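Side-chain contacts in manganese lipoxygenase (Gaeumannomyces graminis, PDB 5FX8), which oxygenates linoleic and alpha-linolenic acids to 11S- and 13R-hydroperoxy fatty acids, using a catalytic manganese ion: residues A[127-130]-A[131-135]; A[462-465]-A[466-470]. One frame throughout, in Å; residues are numbered along the deposited sequence.

Contact 1: residues A[127-130]-A[131-135]; sequences GFKT and LDDFA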
ATOM      1  N   GLY A 127      10.249   1.103 -28.803  1.00 33.66           N
ATOM      2  CA  GLY A 127       9.244   0.167 -28.356  1.00 36.53           C
ATOM      3  C   GLY A 127       9.835  -1.187 -28.008  1.00 33.82           C
ATOM      4  O   GLY A 127      11.028  -1.326 -27.752  1.00 33.19           O
ATOM      5  N   PHE A 128       8.967  -2.193 -27.977  1.00 30.43           N
ATOM      6  CA  PHE A 128       9.352  -3.541 -27.593  1.00 31.18           C
ATOM      7  C   PHE A 128       9.501  -4.357 -28.863  1.00 34.17           C
ATOM      8  O   PHE A 128       8.517  -4.611 -29.560  1.00 32.99           O
ATOM      9  CB  PHE A 128       8.320  -4.203 -26.681  1.00 32.19           C
ATOM     10  CG  PHE A 128       8.096  -3.500 -25.384  1.00 31.06           C
ATOM     11  CD1 PHE A 128       9.093  -2.748 -24.810  1.00 27.81           C
ATOM     12  CD2 PHE A 128       6.871  -3.599 -24.736  1.00 25.37           C
ATOM     13  CE1 PHE A 128       8.877  -2.104 -23.628  1.00 27.08           C
ATOM     14  CE2 PHE A 128       6.658  -2.956 -23.539  1.00 24.48           C
ATOM     15  CZ  PHE A 128       7.657  -2.209 -22.990  1.00 24.79           C
ATOM     16  N   LYS A 129      10.725  -4.786 -29.148  1.00 38.36           N
ATOM     17  CA  LYS A 129      10.957  -5.765 -30.198  1.00 38.74           C
ATOM     18  C   LYS A 129      11.172  -7.169 -29.661  1.00 34.74           C
ATOM     19  O   LYS A 129      10.986  -8.128 -30.404  1.00 35.44           O
ATOM     20  CB  LYS A 129      12.172  -5.369 -31.035  1.00 37.09           C
ATOM     21  CG  LYS A 129      12.259  -3.892 -31.310  1.00 38.17           C
ATOM     22  CD  LYS A 129      13.579  -3.325 -30.819  1.00 43.35           C
ATOM     23  CE  LYS A 129      13.758  -1.906 -31.310  1.00 43.10           C
ATOM     24  NZ  LYS A 129      12.602  -1.094 -30.870  1.00 40.89           N
ATOM     25  N   THR A 130      11.574  -7.309 -28.403  1.00 34.74           N
ATOM     26  CA  THR A 130      11.822  -8.613 -27.809  1.00 35.28           C
ATOM     27  C   THR A 130      11.440  -8.537 -26.337  1.00 33.78           C
ATOM     28  O   THR A 130      11.202  -7.456 -25.804  1.00 40.19           O
ATOM     29  CB  THR A 130      13.282  -9.039 -27.997  1.00 36.24           C
ATOM     30  OG1 THR A 130      13.504 -10.276 -27.318  1.00 48.21           O
ATOM     31  CG2 THR A 130      14.229  -8.002 -27.432  1.00 36.18           C
ATOM     32  N   LEU A 131      11.366  -9.693 -25.674  1.00 33.65           N
ATOM     33  CA  LEU A 131      10.975  -9.690 -24.265  1.00 31.75           C
ATOM     34  C   LEU A 131      11.967  -8.940 -23.382  1.00 32.15           C
ATOM     35  O   LEU A 131      11.593  -8.496 -22.298  1.00 29.32           O
ATOM     36  CB  LEU A 131      10.806 -11.118 -23.745  1.00 29.90           C
ATOM     37  CG  LEU A 131       9.398 -11.650 -23.452  1.00 27.56           C
ATOM     38  CD1 LEU A 131       8.494 -11.477 -24.628  1.00 32.53           C
ATOM     39  CD2 LEU A 131       9.456 -13.100 -23.131  1.00 25.32           C
ATOM     40  N   ASP A 132      13.212  -8.769 -23.814  1.00 33.89           N
ATOM     41  CA  ASP A 132      14.188  -8.119 -22.950  1.00 33.74           C
ATOM     42  C   ASP A 132      13.959  -6.619 -22.880  1.00 30.91           C
ATOM     43  O   ASP A 132      14.351  -5.986 -21.898  1.00 30.40           O
ATOM     44  CB  ASP A 132      15.609  -8.408 -23.433  1.00 37.09           C
ATOM     45  CG  ASP A 132      15.789  -9.792 -23.931  1.00 44.58           C
ATOM     46  OD1 ASP A 132      15.909 -10.671 -23.125  1.00 50.60           O
ATOM     47  OD2 ASP A 132      15.803 -10.004 -25.132  1.00 45.87           O
ATOM     48  N   ASP A 133      13.334  -6.030 -23.904  1.00 32.79           N
ATOM     49  CA  ASP A 133      13.052  -4.599 -23.880  1.00 30.16           C
ATOM     50  C   ASP A 133      12.040  -4.233 -22.811  1.00 28.08           C
ATOM     51  O   ASP A 133      11.894  -3.051 -22.496  1.00 26.43           O
ATOM     52  CB  ASP A 133      12.549  -4.115 -25.241  1.00 31.03           C
ATOM     53  CG  ASP A 133      13.514  -4.426 -26.361  1.00 38.46           C
ATOM     54  OD1 ASP A 133      14.729  -4.418 -26.084  1.00 39.73           O
ATOM     55  OD2 ASP A 133      13.062  -4.702 -27.501  1.00 34.62           O
ATOM     56  N   PHE A 134      11.342  -5.213 -22.246  1.00 26.09           N
ATOM     57  CA  PHE A 134      10.483  -4.930 -21.113  1.00 24.31           C
ATOM     58  C   PHE A 134      11.256  -4.370 -19.940  1.00 23.94           C
ATOM     59  O   PHE A 134      10.662  -3.730 -19.079  1.00 23.76           O
ATOM     60  CB  PHE A 134       9.735  -6.178 -20.687  1.00 23.31           C
ATOM     61  CG  PHE A 134       8.419  -6.347 -21.352  1.00 21.93           C
ATOM     62  CD1 PHE A 134       7.284  -5.750 -20.835  1.00 22.17           C
ATOM     63  CD2 PHE A 134       8.304  -7.096 -22.496  1.00 23.71           C
ATOM     64  CE1 PHE A 134       6.057  -5.900 -21.452  1.00 19.41           C
ATOM     65  CE2 PHE A 134       7.075  -7.251 -23.117  1.00 24.13           C
ATOM     66  CZ  PHE A 134       5.954  -6.655 -22.589  1.00 21.41           C
ATOM     67  N   ALA A 135      12.567  -4.571 -19.889  1.00 24.69           N
ATOM     68  CA  ALA A 135      13.339  -3.966 -18.818  1.00 23.80           C
ATOM     69  C   ALA A 135      13.381  -2.453 -18.940  1.00 24.78           C
ATOM     70  O   ALA A 135      13.591  -1.767 -17.942  1.00 30.66           O
ATOM     71  CB  ALA A 135      14.752  -4.536 -18.798  1.00 27.13           C
TER
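Phe128 and Phe134 meet ring face to ring face, their centroids 4.3 Å apart and the planes inclined by 29°. The stack is offset: CE2 of Phe128 lies over one face of Phe134, toward the rim, at 3.7 Å from CE1 of Phe134. Phenylalanine suits both places. Phe134 is buried and also packs on Leu493, Leu520 and Leu523, while Phe128, itself partly exposed, lays its ring over one face of Phe134. With its CG anti to the carbonyl carbon (chi1 -61°), Phe128 also brings CE1 to within 3.4 Å of the backbone O of Asp133.

The polar part of the contact centres on the carboxylate of Asp133. Its OD2 accepts two backbone N-H groups: Lys129 N at 2.9 Å, through the anti lone pair, and Thr130 N at 3.1 Å, from above the carboxylate plane. A short aspartate side chain can thus tie the incoming loop to the first turn of a 3-10 segment, 131-135. The turn is closed by the backbone bond from Asp133 N to Thr130 O, and the whole lies in the loop between helix 86-124 and helix 161-166. Two grips on one oxygen should hold the carboxylate in place and probably stabilise its negative charge.

Thr130 makes a hydroxyl bond as well, OG1 donating to Asp132 OD2 over 3.2 Å and again meeting the carboxylate from above its plane. A chi1 of 176° sets OG1 beside its own carbonyl carbon, near Asp132 OD2, and leaves the methyl CG2 beside the carboxylates of both Asp132 and Asp133. Phe128 N is held separately, by the carboxylate of Glu526.

Contact 2: residues A[462-465]-A[466-470]; sequences QLVD and VLTHV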
ATOM      1  N   GLN A 462      -6.132 -15.454  24.455  1.00 15.16           N
ATOM      2  CA  GLN A 462      -7.110 -15.311  23.383  1.00 16.24           C
ATOM      3  C   GLN A 462      -7.177 -13.876  22.904  1.00 13.90           C
ATOM      4  O   GLN A 462      -7.124 -13.607  21.698  1.00 16.90           O
ATOM      5  CB  GLN A 462      -8.485 -15.775  23.847  1.00 14.55           C
ATOM      6  CG  GLN A 462      -8.589 -17.251  24.009  1.00 19.67           C
ATOM      7  CD  GLN A 462      -9.947 -17.684  24.448  1.00 19.50           C
ATOM      8  OE1 GLN A 462     -10.251 -17.685  25.636  1.00 18.61           O
ATOM      9  NE2 GLN A 462     -10.784 -18.061  23.489  1.00 18.17           N
ATOM     10  N   LEU A 463      -7.294 -12.941  23.838  1.00 12.16           N
ATOM     11  CA  LEU A 463      -7.261 -11.549  23.455  1.00 12.26           C
ATOM     12  C   LEU A 463      -5.964 -11.215  22.725  1.00 11.31           C
ATOM     13  O   LEU A 463      -5.979 -10.493  21.723  1.00 22.88           O
ATOM     14  CB  LEU A 463      -7.455 -10.682  24.694  1.00 12.17           C
ATOM     15  CG  LEU A 463      -7.464  -9.203  24.353  1.00 10.48           C
ATOM     16  CD1 LEU A 463      -8.591  -8.948  23.396  1.00  9.20           C
ATOM     17  CD2 LEU A 463      -7.572  -8.344  25.563  1.00  9.30           C
ATOM     18  N   VAL A 464      -4.838 -11.748  23.196  1.00 10.99           N
ATOM     19  CA  VAL A 464      -3.556 -11.472  22.558  1.00 11.65           C
ATOM     20  C   VAL A 464      -3.536 -12.025  21.137  1.00 13.52           C
ATOM     21  O   VAL A 464      -2.949 -11.421  20.233  1.00 16.85           O
ATOM     22  CB  VAL A 464      -2.399 -12.028  23.416  1.00 12.31           C
ATOM     23  CG1 VAL A 464      -1.096 -11.975  22.691  1.00 11.33           C
ATOM     24  CG2 VAL A 464      -2.269 -11.249  24.670  1.00 12.87           C
ATOM     25  N   ASP A 465      -4.172 -13.178  20.915  1.00 14.49           N
ATOM     26  CA  ASP A 465      -4.276 -13.716  19.560  1.00 10.06           C
ATOM     27  C   ASP A 465      -5.054 -12.786  18.651  1.00  8.79           C
ATOM     28  O   ASP A 465      -4.637 -12.514  17.528  1.00  7.91           O
ATOM     29  CB  ASP A 465      -4.956 -15.067  19.571  1.00 11.74           C
ATOM     30  CG  ASP A 465      -4.084 -16.153  20.107  1.00 15.40           C
ATOM     31  OD1 ASP A 465      -2.856 -15.933  20.270  1.00 12.53           O
ATOM     32  OD2 ASP A 465      -4.656 -17.235  20.365  1.00 15.23           O
ATOM     33  N   VAL A 466      -6.195 -12.309  19.122  1.00  8.72           N
ATOM     34  CA  VAL A 466      -7.021 -11.400  18.338  1.00  9.11           C
ATOM     35  C   VAL A 466      -6.244 -10.144  17.956  1.00  8.33           C
ATOM     36  O   VAL A 466      -6.159  -9.780  16.775  1.00  8.00           O
ATOM     37  CB  VAL A 466      -8.306 -11.072  19.116  1.00  9.09           C
ATOM     38  CG1 VAL A 466      -9.040  -9.896  18.508  1.00  9.03           C
ATOM     39  CG2 VAL A 466      -9.179 -12.270  19.131  1.00  8.09           C
ATOM     40  N   LEU A 467      -5.650  -9.474  18.944  1.00  9.43           N
ATOM     41  CA  LEU A 467      -4.935  -8.232  18.681  1.00  9.13           C
ATOM     42  C   LEU A 467      -3.692  -8.455  17.818  1.00  7.43           C
ATOM     43  O   LEU A 467      -3.369  -7.628  16.953  1.00 12.07           O
ATOM     44  CB  LEU A 467      -4.576  -7.561  19.999  1.00  8.83           C
ATOM     45  CG  LEU A 467      -5.741  -7.300  20.950  1.00  9.89           C
ATOM     46  CD1 LEU A 467      -5.316  -6.557  22.194  1.00  7.01           C
ATOM     47  CD2 LEU A 467      -6.848  -6.536  20.238  1.00 10.21           C
ATOM     48  N   THR A 468      -2.998  -9.572  18.018  1.00  7.97           N
ATOM     49  CA  THR A 468      -1.870  -9.903  17.160  1.00  9.05           C
ATOM     50  C   THR A 468      -2.311 -10.128  15.722  1.00 15.40           C
ATOM     51  O   THR A 468      -1.674  -9.644  14.783  1.00  7.44           O
ATOM     52  CB  THR A 468      -1.165 -11.132  17.697  1.00  8.25           C
ATOM     53  OG1 THR A 468      -0.905 -10.919  19.071  1.00  9.37           O
ATOM     54  CG2 THR A 468       0.136 -11.321  17.014  1.00  7.28           C
ATOM     55  N   HIS A 469      -3.396 -10.853  15.533  1.00  7.98           N
ATOM     56  CA  HIS A 469      -3.836 -11.140  14.187  1.00 13.38           C
ATOM     57  C   HIS A 469      -4.321  -9.878  13.483  1.00  8.67           C
ATOM     58  O   HIS A 469      -4.111  -9.720  12.277  1.00  9.65           O
ATOM     59  CB  HIS A 469      -4.915 -12.207  14.236  1.00  8.05           C
ATOM     60  CG  HIS A 469      -5.277 -12.733  12.900  1.00  7.86           C
ATOM     61  ND1 HIS A 469      -4.363 -13.325  12.065  1.00  8.23           N
ATOM     62  CD2 HIS A 469      -6.449 -12.727  12.234  1.00 13.81           C
ATOM     63  CE1 HIS A 469      -4.959 -13.673  10.943  1.00  8.81           C
ATOM     64  NE2 HIS A 469      -6.227 -13.321  11.021  1.00 11.05           N
ATOM     65  N   VAL A 470      -4.948  -8.952  14.209  1.00  8.97           N
ATOM     66  CA  VAL A 470      -5.357  -7.731  13.536  1.00  6.40           C
ATOM     67  C   VAL A 470      -4.138  -6.917  13.135  1.00  8.93           C
ATOM     68  O   VAL A 470      -4.009  -6.506  11.977  1.00 18.28           O
ATOM     69  CB  VAL A 470      -6.330  -6.896  14.377  1.00  6.42           C
ATOM     70  CG1 VAL A 470      -6.588  -5.627  13.629  1.00  6.00           C
ATOM     71  CG2 VAL A 470      -7.616  -7.621  14.573  1.00  5.85           C
TER
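Thr468 folds its hydroxyl back onto the preceding turn of the helix, where Val464 O accepts both OG1 and the backbone N of Thr468. The N-H bond is 2.9 Å long; the OG1 bond is modelled very short, so its exact length is doubtful. Chi1 of -51° puts OG1 beside its own backbone N, facing that carbonyl, as is common for a buried threonine hydroxyl in a helix, which turns back to the carbonyl one turn earlier.

Leu463 and Leu467 form the closely packed apolar side. Their branches cross at a slant, with CG of Leu463 4.0 Å from CD1 of Leu467, and CG of Leu467 rests 3.3 Å from the carbonyl O of Leu463. That same oxygen takes Leu467 N almost straight on, at an N-H...O angle of 174°. Branched aliphatic residues suit this side, since Leu463 packs on Leu436 and Trp439, and Leu467 on Met412 and Val314. His469, also buried, sets its ring edge-to-face with Phe369 and Tyr373.

Looser and more polar is the part formed by Gln462 and Asp465, both partly exposed. Their CB bonds point away from the residues that follow, and Asp465 OD1 forms a salt bridge with Arg409 of helix 396-420.

Regular i to i+4 bonds, such as His469 N to Asp465 O at 2.9 Å, are those of an alpha-helix; this one, 460-481, belongs to the helical core of the lipoxygenase fold and carries the manganese ligand His478.

How the contacts relate
Contact 1 and contact 2 lie on opposite sides of the chain's centre, their own centres 47 Å apart and their nearest atoms about 34 Å apart, so neither touches the other. Contact 2 lies on the helix that carries the manganese ligand His478, and the side chains of His469 and His478 are about 11 Å apart. Contact 1 sits 29 Å from the chain's centre, against 18 Å for contact 2, and lies away from the manganese site; a glycan sugar is about 11 Å from the side chain of Phe128. One shapes a peripheral loop, the other lies within a largely buried part of helix 460-481.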